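Local coordinates for E2A dna-binding protein (Human adenovirus 5, PDB 2WB0), which binds single-stranded DNA and supports elongation in viral strand-displacement replication by unwinding the template without ATP through its capacity to form multimers, at residues K120-E125 with G183-E188; V167-A170 with Q176-G179; N26-N31 with Q38-A43; T69-F74 with V308-L313; K88-T93 with S227-A232. All coordinates share one frame; numbering follows the deposited sequence.

Contact 1: residues K120-E125 with G183-E188; sequences KEHVIE and GMFFSE
The imidazole of His122 and the phenyl ring of Phe185 meet edge to face, with Phe185 supplying the edge. Its CE2 and CZ corner points at one face of the imidazole, the ring centroids lie 5.2 Å apart and the two planes stand at 88°. The nearest approach, 3.8 Å between Phe185 CE2 and His122 ND1, brings polarised C-H groups of the phenyl rim over the imidazole pi cloud, the usual attraction of a T-shaped pair. The other face of His122 rests against CG1 of Ile124, two residues on along the same strand, so the imidazole lies between an aliphatic and an aromatic side chain.

At the imidazole edge ND1 hydrogen-bonds to Ser187 OG, the two atoms 2.8 Å apart, and either may be the donor. This bond and the ring contact together limit the rotation of the imidazole. Both rings are carried across by extended first torsions: in His122 CG lies anti to the backbone N (chi1 -176°), and the phenyl group of Phe185 leaves its backbone in the same sense (chi1 174°). Histidine suits the place because its flat ring can stack while its rim still bonds to a hydroxyl. The methyl end of Ile124, CD1, comes within 3.9 Å of Ser187 OG and flanks that bond.

Strands 118-124 and 185-186 are the outer members of a three-stranded antiparallel sheet. The contact therefore reaches across the middle strand, 158-165, whose Asn160 pairs with the backbone of His122 and also touches Ser187, just ahead of helix 189-206.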
# COMPACT_ATOMS: atom_id res chain seq x y z
N LYS A 120 8.62 -9.56 -20.99
CA LYS A 120 7.72 -10.65 -21.44
C LYS A 120 6.75 -10.04 -22.44
O LYS A 120 6.37 -8.87 -22.32
CB LYS A 120 6.79 -11.11 -20.31
CG LYS A 120 7.32 -12.12 -19.34
CD LYS A 120 6.70 -13.49 -19.60
CE LYS A 120 7.59 -14.62 -19.11
NZ LYS A 120 7.37 -14.87 -17.64
N GLU A 121 6.28 -10.85 -23.38
CA GLU A 121 5.09 -10.46 -24.13
C GLU A 121 3.82 -10.94 -23.40
O GLU A 121 3.77 -12.06 -22.89
CB GLU A 121 5.19 -10.96 -25.56
CG GLU A 121 3.84 -11.22 -26.21
CD GLU A 121 3.91 -11.11 -27.73
OE1 GLU A 121 5.04 -11.22 -28.32
OE2 GLU A 121 2.81 -10.87 -28.32
N HIS A 122 2.81 -10.09 -23.28
CA HIS A 122 1.60 -10.46 -22.58
C HIS A 122 0.40 -10.21 -23.49
O HIS A 122 0.10 -9.07 -23.78
CB HIS A 122 1.45 -9.62 -21.33
CG HIS A 122 0.28 -9.98 -20.48
ND1 HIS A 122 -0.40 -9.05 -19.73
CD2 HIS A 122 -0.36 -11.16 -20.31
CE1 HIS A 122 -1.37 -9.65 -19.06
NE2 HIS A 122 -1.39 -10.92 -19.40
N VAL A 123 -0.26 -11.29 -23.95
CA VAL A 123 -1.42 -11.15 -24.87
C VAL A 123 -2.71 -11.26 -24.07
O VAL A 123 -2.93 -12.27 -23.39
CB VAL A 123 -1.39 -12.13 -26.08
CG1 VAL A 123 -0.09 -11.99 -26.89
CG2 VAL A 123 -1.55 -13.55 -25.63
N ILE A 124 -3.54 -10.21 -24.11
CA ILE A 124 -4.81 -10.15 -23.36
C ILE A 124 -6.01 -10.20 -24.34
O ILE A 124 -5.84 -9.89 -25.52
CB ILE A 124 -4.92 -8.86 -22.46
CG1 ILE A 124 -3.68 -8.69 -21.56
CG2 ILE A 124 -6.21 -8.90 -21.59
CD1 ILE A 124 -3.65 -7.38 -20.74
N GLU A 125 -7.19 -10.60 -23.84
CA GLU A 125 -8.45 -10.56 -24.63
C GLU A 125 -9.67 -10.11 -23.82
O GLU A 125 -10.49 -10.94 -23.39
CB GLU A 125 -8.71 -11.91 -25.30
CG GLU A 125 -7.77 -12.18 -26.48
CD GLU A 125 -7.54 -13.64 -26.77
OE1 GLU A 125 -8.06 -14.52 -26.03
OE2 GLU A 125 -6.81 -13.92 -27.75
N GLY A 183 5.11 -12.03 -6.60
CA GLY A 183 3.74 -11.72 -7.04
C GLY A 183 3.63 -10.41 -7.84
O GLY A 183 2.54 -9.98 -8.18
N MET A 184 4.75 -9.74 -8.08
CA MET A 184 4.74 -8.50 -8.84
C MET A 184 4.82 -8.83 -10.34
O MET A 184 5.61 -9.69 -10.78
CB MET A 184 5.96 -7.67 -8.43
CG MET A 184 5.86 -6.23 -8.83
SD MET A 184 6.93 -5.15 -7.83
CE MET A 184 6.64 -5.62 -6.25
N PHE A 185 4.01 -8.12 -11.12
CA PHE A 185 3.93 -8.26 -12.58
C PHE A 185 3.34 -6.97 -13.13
O PHE A 185 2.34 -6.44 -12.57
CB PHE A 185 3.03 -9.43 -12.97
CG PHE A 185 2.81 -9.52 -14.43
CD1 PHE A 185 3.80 -10.07 -15.25
CD2 PHE A 185 1.67 -8.93 -15.02
CE1 PHE A 185 3.64 -10.15 -16.64
CE2 PHE A 185 1.49 -9.04 -16.44
CZ PHE A 185 2.47 -9.62 -17.21
N PHE A 186 3.93 -6.46 -14.19
CA PHE A 186 3.37 -5.30 -14.88
C PHE A 186 3.05 -5.65 -16.32
O PHE A 186 3.91 -6.12 -17.07
CB PHE A 186 4.35 -4.12 -14.78
CG PHE A 186 4.69 -3.75 -13.36
CD1 PHE A 186 3.69 -3.26 -12.50
CD2 PHE A 186 6.00 -3.84 -12.90
CE1 PHE A 186 3.97 -2.89 -11.19
CE2 PHE A 186 6.31 -3.49 -11.57
CZ PHE A 186 5.31 -3.06 -10.70
N SER A 187 1.77 -5.49 -16.69
CA SER A 187 1.35 -5.70 -18.10
C SER A 187 2.02 -4.64 -18.92
O SER A 187 2.39 -4.85 -20.09
CB SER A 187 -0.14 -5.49 -18.24
OG SER A 187 -0.73 -6.75 -18.23
N GLU A 188 2.23 -3.49 -18.30
CA GLU A 188 2.89 -2.43 -19.05
C GLU A 188 4.02 -1.73 -18.30
O GLU A 188 3.80 -0.87 -17.46
CB GLU A 188 1.84 -1.45 -19.70
CG GLU A 188 0.71 -1.04 -18.79
CD GLU A 188 -0.70 -0.98 -19.46
OE1 GLU A 188 -1.64 -1.40 -18.73
OE2 GLU A 188 -0.87 -0.51 -20.65

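Contact 2: residues V167-A170 with Q176-G179; sequences VHDA and QFSG
Asp169 and Ser178 tie together two parts of the loop that carries zinc ligands Cys166 and Cys182, in the first zinc-binding region of the protein. Val167 to Asp169 form a short 3-10 turn directly after Cys166, and the loop folds back so that residues 176-179 run beside it.

From the backbone, Asp169 CB sits 4.0 Å from the carbonyl oxygen of Gln176, and Asp169 CG lies 3.9 Å from that same Gln176 O. With CG turned anti to its own carbonyl carbon (chi1 -61°), the carboxylate is delivered to the chain at Phe177 and Ser178. One oxygen, OD1, accepts the backbone N-H of Ser178 at an N to OD1 distance of 2.8 Å. The bond is nearly straight at the hydrogen, 164°, yet the donor stands well above the carboxylate plane. Ser178 OG is also close to OD1; its single proton could instead serve the carbonyl oxygen of His168, and OG itself accepts from the backbone N of Lys180. The other oxygen, OD2, bonds to Ser181 OG, beside Cys182. Aspartate suits this largely buried place because two carboxylate oxygens on a short stem can serve several donors of a tight loop.

Around this centre, the ring of His168 meets that of the zinc ligand His113, and Phe177 stacks on Tyr337. The buried carboxylate thus joins residues that neighbour two cysteine ligands, which is consistent with a second-shell part in shaping the loop. At the ring edge, Phe177 CD1 comes to 3.5 Å from Asp169 OD2, close to the plane of the phenyl ring.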
# COMPACT_ATOMS: atom_id res chain seq x y z
N VAL A 167 11.92 -12.15 -11.68
CA VAL A 167 12.81 -13.10 -12.43
C VAL A 167 12.46 -14.57 -12.17
O VAL A 167 12.64 -15.45 -13.06
CB VAL A 167 14.31 -12.81 -12.19
CG1 VAL A 167 14.67 -13.05 -10.72
CG2 VAL A 167 15.13 -13.62 -13.15
N HIS A 168 11.90 -14.85 -10.99
CA HIS A 168 11.56 -16.22 -10.62
C HIS A 168 10.37 -16.74 -11.39
O HIS A 168 10.13 -17.95 -11.40
CB HIS A 168 11.30 -16.27 -9.14
CG HIS A 168 12.49 -15.83 -8.33
ND1 HIS A 168 13.47 -16.71 -7.93
CD2 HIS A 168 12.85 -14.61 -7.87
CE1 HIS A 168 14.39 -16.05 -7.25
NE2 HIS A 168 14.04 -14.78 -7.19
N ASP A 169 9.71 -15.85 -12.10
CA ASP A 169 8.64 -16.21 -13.03
C ASP A 169 9.05 -16.25 -14.47
O ASP A 169 8.17 -16.36 -15.33
CB ASP A 169 7.44 -15.26 -12.82
CG ASP A 169 6.88 -15.34 -11.37
OD1 ASP A 169 6.97 -16.45 -10.74
OD2 ASP A 169 6.36 -14.31 -10.85
N ALA A 170 10.36 -16.15 -14.77
CA ALA A 170 10.76 -15.85 -16.17
C ALA A 170 10.37 -16.96 -17.18
O ALA A 170 10.12 -16.69 -18.35
CB ALA A 170 12.27 -15.50 -16.27
N GLN A 176 1.43 -15.28 -14.64
CA GLN A 176 1.27 -16.43 -13.80
C GLN A 176 2.45 -16.44 -12.87
O GLN A 176 3.54 -15.95 -13.22
CB GLN A 176 1.14 -17.71 -14.60
CG GLN A 176 -0.18 -17.71 -15.36
CD GLN A 176 -0.43 -19.02 -16.13
OE1 GLN A 176 0.25 -20.06 -15.89
NE2 GLN A 176 -1.37 -18.95 -17.10
N PHE A 177 2.22 -16.95 -11.67
CA PHE A 177 3.23 -16.82 -10.65
C PHE A 177 3.71 -18.17 -10.14
O PHE A 177 2.91 -19.05 -9.82
CB PHE A 177 2.69 -15.93 -9.54
CG PHE A 177 2.13 -14.61 -10.02
CD1 PHE A 177 2.99 -13.52 -10.20
CD2 PHE A 177 0.75 -14.45 -10.29
CE1 PHE A 177 2.49 -12.26 -10.62
CE2 PHE A 177 0.25 -13.19 -10.73
CZ PHE A 177 1.12 -12.11 -10.89
N SER A 178 5.02 -18.32 -10.09
CA SER A 178 5.65 -19.52 -9.52
C SER A 178 5.62 -19.48 -7.99
O SER A 178 5.38 -18.42 -7.39
CB SER A 178 7.11 -19.57 -9.99
OG SER A 178 7.95 -18.72 -9.19
N GLY A 179 5.97 -20.62 -7.36
CA GLY A 179 6.08 -20.74 -5.90
C GLY A 179 7.22 -19.92 -5.32
O GLY A 179 7.35 -19.79 -4.11

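Contact 3: residues N26-N31 with Q38-A43; sequences NDLKAN and QVEALA
Leu28 supplies the apolar part of this contact between two helices of the all-alpha region. Its CB meets the methyl CB of Ala41 at 4.1 Å, and the two backbones are nearest at this same pair. The small alanine lets the helices come close, while its methyl group also touches Phe32 of the connecting loop and Met19 of helix 7-21. Beyond CB, the branched end of Leu28 spreads over the stem of Glu40. The two side chains cross at about a right angle, with Leu28 CD1 on Glu40 CG at 3.8 Å and Leu28 CD2 against Glu40 CD at 3.6 Å. Glu40 runs fully extended, its CG anti to the backbone N (chi1 -175°), and lays its CG methylene and the carboxylate carbon against the leucine methyls.

The polar part is one hydrogen bond at the end of helix 26-31. Gln38 NE2 donates to the carbonyl oxygen of Asn31 at 3.1 Å; the acceptor lies close to the plane of the glutamine amide, whereas the donor stands above the carbonyl plane. The other end of that amide, OE1, accepts backbone N-H groups of Lys33 and Leu35, so one glutamine bridges the helix end and the connection that follows it.

Leucine and alanine thus exclude water at the centre of a contact that is otherwise near the surface. Glutamine, both donor and acceptor, meets backbone groups there without adding charge.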
# COMPACT_ATOMS: atom_id res chain seq x y z
N ASN A 26 -20.05 6.52 21.55
CA ASN A 26 -19.79 6.21 22.95
C ASN A 26 -19.36 4.75 23.17
O ASN A 26 -18.53 4.47 24.04
CB ASN A 26 -20.97 6.54 23.85
CG ASN A 26 -21.20 8.02 24.03
OD1 ASN A 26 -22.33 8.46 23.96
ND2 ASN A 26 -20.13 8.80 24.26
N ASP A 27 -19.95 3.85 22.40
CA ASP A 27 -19.59 2.46 22.50
C ASP A 27 -18.14 2.22 22.09
O ASP A 27 -17.39 1.51 22.79
CB ASP A 27 -20.56 1.60 21.72
CG ASP A 27 -21.96 1.56 22.40
OD1 ASP A 27 -22.09 2.05 23.56
OD2 ASP A 27 -22.90 1.05 21.76
N LEU A 28 -17.74 2.84 20.98
CA LEU A 28 -16.35 2.72 20.52
C LEU A 28 -15.44 3.24 21.63
O LEU A 28 -14.43 2.64 21.92
CB LEU A 28 -16.11 3.48 19.21
CG LEU A 28 -16.67 2.89 17.88
CD1 LEU A 28 -16.21 3.86 16.78
CD2 LEU A 28 -16.17 1.47 17.60
N LYS A 29 -15.84 4.32 22.30
CA LYS A 29 -15.01 4.87 23.38
C LYS A 29 -14.94 3.90 24.57
O LYS A 29 -13.88 3.69 25.12
CB LYS A 29 -15.55 6.20 23.90
CG LYS A 29 -15.23 7.38 23.02
CD LYS A 29 -15.18 8.69 23.84
CE LYS A 29 -16.59 9.04 24.40
NZ LYS A 29 -16.58 10.43 24.92
N ALA A 30 -16.10 3.37 24.94
CA ALA A 30 -16.26 2.54 26.15
C ALA A 30 -15.40 1.29 25.99
O ALA A 30 -14.73 0.84 26.94
CB ALA A 30 -17.74 2.10 26.28
N ASN A 31 -15.44 0.74 24.78
CA ASN A 31 -14.81 -0.54 24.53
C ASN A 31 -13.35 -0.47 24.14
O ASN A 31 -12.69 -1.49 24.13
CB ASN A 31 -15.62 -1.32 23.52
CG ASN A 31 -16.97 -1.68 24.06
OD1 ASN A 31 -18.00 -1.56 23.36
ND2 ASN A 31 -17.01 -2.08 25.34
N GLN A 38 -7.77 -2.90 17.61
CA GLN A 38 -8.69 -1.80 17.84
C GLN A 38 -8.31 -0.53 17.08
O GLN A 38 -7.63 0.39 17.63
CB GLN A 38 -8.84 -1.51 19.33
CG GLN A 38 -9.56 -2.70 19.98
CD GLN A 38 -9.80 -2.43 21.41
OE1 GLN A 38 -8.89 -1.99 22.13
NE2 GLN A 38 -11.03 -2.55 21.80
N VAL A 39 -8.78 -0.47 15.85
CA VAL A 39 -8.45 0.67 14.97
C VAL A 39 -9.65 1.58 14.63
O VAL A 39 -9.48 2.79 14.40
CB VAL A 39 -7.77 0.21 13.66
CG1 VAL A 39 -7.57 1.44 12.73
CG2 VAL A 39 -6.43 -0.47 13.96
N GLU A 40 -10.85 1.01 14.69
CA GLU A 40 -12.09 1.73 14.38
C GLU A 40 -12.24 3.04 15.14
O GLU A 40 -12.57 4.06 14.53
CB GLU A 40 -13.32 0.87 14.60
CG GLU A 40 -14.63 1.60 14.16
CD GLU A 40 -15.87 0.69 14.12
OE1 GLU A 40 -16.94 1.20 13.66
OE2 GLU A 40 -15.81 -0.49 14.55
N ALA A 41 -12.03 3.02 16.45
CA ALA A 41 -12.15 4.28 17.23
C ALA A 41 -11.11 5.38 16.84
O ALA A 41 -11.39 6.58 16.84
CB ALA A 41 -12.11 3.98 18.73
N LEU A 42 -9.93 4.96 16.44
CA LEU A 42 -8.90 5.87 16.05
C LEU A 42 -9.18 6.37 14.61
O LEU A 42 -8.94 7.55 14.28
CB LEU A 42 -7.53 5.20 16.16
CG LEU A 42 -7.26 4.65 17.56
CD1 LEU A 42 -5.89 4.00 17.64
CD2 LEU A 42 -7.33 5.86 18.54
N ALA A 43 -9.72 5.49 13.78
CA ALA A 43 -10.15 5.92 12.45
C ALA A 43 -11.31 6.95 12.57
O ALA A 43 -11.40 7.90 11.78
CB ALA A 43 -10.62 4.70 11.66

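Contact 4: residues T69-F74 with V308-L313; sequences TMMGRF and VMVRSL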
# COMPACT_ATOMS: atom_id res chain seq x y z
N THR A 69 -8.97 4.37 7.27
CA THR A 69 -8.36 3.21 7.96
C THR A 69 -6.85 3.34 8.06
O THR A 69 -6.26 3.03 9.12
CB THR A 69 -8.71 1.94 7.21
OG1 THR A 69 -10.12 1.78 7.37
CG2 THR A 69 -7.93 0.71 7.82
N MET A 70 -6.22 3.83 6.99
CA MET A 70 -4.79 3.97 7.08
C MET A 70 -4.42 5.11 8.03
O MET A 70 -3.45 4.99 8.76
CB MET A 70 -4.10 4.14 5.72
CG MET A 70 -4.21 2.91 4.82
SD MET A 70 -3.65 1.33 5.56
CE MET A 70 -1.96 1.83 5.84
N MET A 71 -5.11 6.23 7.96
CA MET A 71 -4.85 7.24 8.97
C MET A 71 -4.97 6.63 10.39
O MET A 71 -4.16 6.93 11.28
CB MET A 71 -5.90 8.35 8.84
CG MET A 71 -5.59 9.33 7.70
SD MET A 71 -6.70 10.76 7.71
CE MET A 71 -5.91 11.72 8.91
N GLY A 72 -6.00 5.81 10.57
CA GLY A 72 -6.20 5.10 11.85
C GLY A 72 -4.99 4.30 12.28
O GLY A 72 -4.56 4.35 13.45
N ARG A 73 -4.41 3.55 11.37
CA ARG A 73 -3.23 2.81 11.70
C ARG A 73 -2.04 3.71 12.05
O ARG A 73 -1.21 3.38 12.92
CB ARG A 73 -2.84 1.92 10.51
CG ARG A 73 -3.88 0.81 10.11
CD ARG A 73 -3.18 -0.13 9.08
NE ARG A 73 -4.06 -1.04 8.28
CZ ARG A 73 -3.68 -1.79 7.23
NH1 ARG A 73 -2.43 -1.68 6.67
NH2 ARG A 73 -4.58 -2.63 6.66
N PHE A 74 -1.90 4.82 11.32
CA PHE A 74 -0.79 5.71 11.62
C PHE A 74 -1.00 6.38 12.96
O PHE A 74 -0.05 6.53 13.69
CB PHE A 74 -0.63 6.75 10.51
CG PHE A 74 -0.11 6.16 9.25
CD1 PHE A 74 1.02 5.33 9.27
CD2 PHE A 74 -0.78 6.40 8.02
CE1 PHE A 74 1.54 4.78 8.11
CE2 PHE A 74 -0.25 5.85 6.85
CZ PHE A 74 0.89 5.07 6.87
N VAL A 308 1.06 11.88 6.51
CA VAL A 308 1.34 13.33 6.70
C VAL A 308 0.21 14.03 7.39
O VAL A 308 0.44 14.86 8.30
CB VAL A 308 1.82 14.02 5.34
CG1 VAL A 308 1.92 15.58 5.51
CG2 VAL A 308 3.05 13.43 4.85
N MET A 309 -1.03 13.67 7.06
CA MET A 309 -2.14 14.34 7.68
C MET A 309 -2.27 13.84 9.15
O MET A 309 -2.71 14.60 10.02
CB MET A 309 -3.43 14.11 6.88
CG MET A 309 -3.31 14.83 5.49
SD MET A 309 -4.81 14.70 4.54
CE MET A 309 -5.85 15.92 5.32
N VAL A 310 -1.91 12.59 9.42
CA VAL A 310 -1.90 12.17 10.86
C VAL A 310 -0.87 13.02 11.65
O VAL A 310 -1.14 13.43 12.82
CB VAL A 310 -1.72 10.62 11.01
CG1 VAL A 310 -1.25 10.22 12.44
CG2 VAL A 310 -3.05 9.92 10.74
N ARG A 311 0.27 13.27 11.05
CA ARG A 311 1.29 14.06 11.72
C ARG A 311 0.67 15.45 12.05
O ARG A 311 0.82 15.94 13.17
CB ARG A 311 2.59 14.11 10.90
CG ARG A 311 3.34 12.81 10.78
CD ARG A 311 4.62 12.92 9.96
NE ARG A 311 5.45 11.73 9.97
CZ ARG A 311 6.28 11.36 9.01
NH1 ARG A 311 6.40 12.07 7.87
NH2 ARG A 311 6.94 10.21 9.15
N SER A 312 -0.09 16.04 11.12
CA SER A 312 -0.79 17.30 11.39
C SER A 312 -1.79 17.22 12.54
O SER A 312 -1.78 18.07 13.42
CB SER A 312 -1.48 17.87 10.14
OG SER A 312 -0.47 18.30 9.25
N LEU A 313 -2.64 16.21 12.51
CA LEU A 313 -3.63 15.96 13.56
C LEU A 313 -2.96 15.81 14.90
O LEU A 313 -3.46 16.37 15.92
CB LEU A 313 -4.45 14.67 13.24
CG LEU A 313 -5.39 13.99 14.24
CD1 LEU A 313 -6.26 14.97 15.03
CD2 LEU A 313 -6.34 12.96 13.42
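Helices 64-83 and 300-315 pack here at a crossing angle of -56°, their local axes 9.2 Å apart at closest approach and their backbones nearest at Met71 and Val310. The contact is buried and made without any hydrogen bond between the segments.

Val310 is the central side chain. It projects toward helix 64-83 and sets both methyl groups against it. CG2 reaches two residues: it lies against the backbone and stem of Met71, 3.8 Å from Met71 CB, and also 4.0 Å from Phe74 CB. CG1 adds a contact to Phe74 alone, with Val310 CG1 3.9 Å from Phe74 C. The first torsion of Val310 (chi1 162°) leaves Val310 CG2 beside its own backbone N, on the side of Met71. A beta-branched residue suits the place because both branches leave close to the backbone and fill the space between the two helices.

Met71 works in the opposite sense, its flexible chain running past Val310 toward helix 300-315. A bend at chi3 (82°) turns the terminal methyl inward, so that CE meets Val310 CG2 at 3.8 Å and Met309 CB at 4.0 Å. Phe74 contributes its CB here, while its ring leads on to Leu303 and Leu307 of helix 300-315. Leu50 of helix 40-53 touches both Met71 and Met309 and adds a third helix to the packing.

With apolar groups meeting across it, the interface rests probably on packing and exclusion of water, and it joins the N-terminal helical region to the helix that follows the second zinc-binding region's last strand.

Contact 5: residues K88-T93 with S227-A232; sequences KHHEPT and SKPGHA
Pro229 reaches from the loop 227-232 to His89 and His90 of the loop 88-93. Its ring carbons face the backbone carbonyl of His89, with Pro229 CG 3.4 Å and Pro229 CB 3.5 Å from the His89 oxygen. The proline ring also lies beside the His90 imidazole, and the two side chains cross at about a right angle; Pro229 CD is 3.6 Å from His90 ND1. The closest modelled carbon pair of the two rings is doubtful. His90 takes its place with CG anti to the carbonyl carbon (chi1 -61°), and its ring also touches Pro36.

Behind the proline, a type I beta turn runs from Lys228 to His231, with Pro229 at its second position, where the fixed phi of proline fits well. The carbonyl oxygen of Lys228 accepts twice from His231: from the backbone N, and from ring ND1 at 2.9 Å, nearly along the C=O axis and in the imidazole plane.

On the other loop, Glu91 OE2 receives both the backbone N and the hydroxyl of Thr93; Thr93 OG1 lies 2.7 Å from it, on the syn side. Glu91 OE1 takes the N-H of Gly94, which ties the loop toward strand 95-99, and Glu91 O is also held by Arg222.

No hydrogen bond joins residues 88-93 to 227-232, so their meeting rests on van der Waals contact at the surface, while the bonds of Glu91 with Thr93 and of His231 with Lys228 shape each loop.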
# COMPACT_ATOMS: atom_id res chain seq x y z
N LYS A 88 4.26 -7.28 20.52
CA LYS A 88 5.14 -8.02 19.63
C LYS A 88 4.33 -8.71 18.54
O LYS A 88 3.25 -9.22 18.81
CB LYS A 88 5.93 -9.03 20.44
CG LYS A 88 7.21 -9.41 19.72
CD LYS A 88 8.18 -10.11 20.65
CE LYS A 88 9.40 -10.54 19.79
NZ LYS A 88 9.91 -11.88 20.28
N HIS A 89 4.80 -8.68 17.31
CA HIS A 89 4.08 -9.27 16.13
C HIS A 89 2.82 -8.53 15.66
O HIS A 89 2.07 -9.03 14.78
CB HIS A 89 3.77 -10.77 16.32
CG HIS A 89 4.89 -11.53 16.93
ND1 HIS A 89 6.03 -11.84 16.23
CD2 HIS A 89 5.09 -11.96 18.20
CE1 HIS A 89 6.87 -12.49 17.03
NE2 HIS A 89 6.33 -12.57 18.23
N HIS A 90 2.58 -7.36 16.25
CA HIS A 90 1.51 -6.47 15.80
C HIS A 90 2.08 -5.08 15.42
O HIS A 90 1.76 -4.08 16.04
CB HIS A 90 0.42 -6.31 16.86
CG HIS A 90 -0.25 -7.62 17.20
ND1 HIS A 90 -1.39 -8.07 16.56
CD2 HIS A 90 0.10 -8.59 18.09
CE1 HIS A 90 -1.73 -9.26 17.06
NE2 HIS A 90 -0.82 -9.60 17.97
N GLU A 91 2.85 -5.02 14.35
CA GLU A 91 3.39 -3.70 13.95
C GLU A 91 2.15 -2.90 13.52
O GLU A 91 1.37 -3.41 12.78
CB GLU A 91 4.43 -3.85 12.85
CG GLU A 91 5.17 -2.55 12.50
CD GLU A 91 4.28 -1.68 11.57
OE1 GLU A 91 3.52 -2.28 10.74
OE2 GLU A 91 4.32 -0.46 11.69
N PRO A 92 1.94 -1.68 14.04
CA PRO A 92 0.63 -0.98 13.86
C PRO A 92 0.39 -0.41 12.46
O PRO A 92 -0.78 -0.38 12.02
CB PRO A 92 0.70 0.21 14.85
CG PRO A 92 2.23 0.43 15.01
CD PRO A 92 2.87 -0.95 14.91
N THR A 93 1.42 0.07 11.77
CA THR A 93 1.11 0.74 10.45
C THR A 93 0.61 -0.22 9.40
O THR A 93 -0.19 0.16 8.54
CB THR A 93 2.29 1.56 9.86
OG1 THR A 93 3.36 0.71 9.47
CG2 THR A 93 2.82 2.69 10.94
N SER A 227 -4.82 -8.54 7.87
CA SER A 227 -4.56 -7.46 8.86
C SER A 227 -4.20 -8.06 10.23
O SER A 227 -3.45 -7.42 10.99
CB SER A 227 -5.68 -6.42 9.00
OG SER A 227 -6.85 -7.15 9.32
N LYS A 228 -4.73 -9.26 10.55
CA LYS A 228 -4.29 -9.94 11.81
C LYS A 228 -3.20 -10.99 11.62
O LYS A 228 -3.32 -11.82 10.70
CB LYS A 228 -5.48 -10.54 12.57
CG LYS A 228 -6.50 -9.51 12.96
CD LYS A 228 -7.83 -10.14 13.30
CE LYS A 228 -8.84 -9.04 13.68
NZ LYS A 228 -9.44 -8.34 12.48
N PRO A 229 -2.17 -11.00 12.51
CA PRO A 229 -1.04 -11.93 12.36
C PRO A 229 -1.42 -13.45 12.37
O PRO A 229 -0.74 -14.27 11.72
CB PRO A 229 -0.08 -11.55 13.53
CG PRO A 229 -0.87 -10.78 14.45
CD PRO A 229 -1.94 -10.07 13.64
N GLY A 230 -2.50 -13.80 13.07
CA GLY A 230 -3.01 -15.16 12.99
C GLY A 230 -4.20 -15.36 12.03
O GLY A 230 -4.99 -16.31 12.20
N HIS A 231 -4.34 -14.52 10.99
CA HIS A 231 -5.39 -14.75 10.00
C HIS A 231 -5.27 -16.16 9.40
O HIS A 231 -4.16 -16.72 9.35
CB HIS A 231 -5.24 -13.72 8.85
CG HIS A 231 -4.02 -13.95 8.02
ND1 HIS A 231 -2.81 -13.33 8.27
CD2 HIS A 231 -3.81 -14.73 6.93
CE1 HIS A 231 -1.91 -13.72 7.38
NE2 HIS A 231 -2.49 -14.58 6.56
N ALA A 232 -6.40 -16.73 8.95
CA ALA A 232 -6.34 -18.03 8.30
C ALA A 232 -5.41 -17.84 7.07
O ALA A 232 -5.57 -16.85 6.37
CB ALA A 232 -7.72 -18.49 7.85

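Overall arrangement
Contact 4 is the buried one, an apolar interface between helices 64-83 and 300-315, whereas contacts 2, 3 and 5 lie at the surface and contact 1 is partly buried. Contacts 3 and 4 touch through Val39 and Gly72, and helix 40-53 belongs to contact 3 and lines contact 4; contact 5 adjoins contact 4 where Arg73 packs on Pro92 and Thr93. Contacts 1 and 2 form a separate group about 12 Å apart between centres, touching through Phe177 and Phe185, in the first zinc-binding region. Polar bonds feature there, a carboxylate in contact 2 and a histidine-serine bond beside an aromatic pair in contact 1, whereas contact 3 mixes apolar packing with one amide bond and contact 5 relies on proline packing.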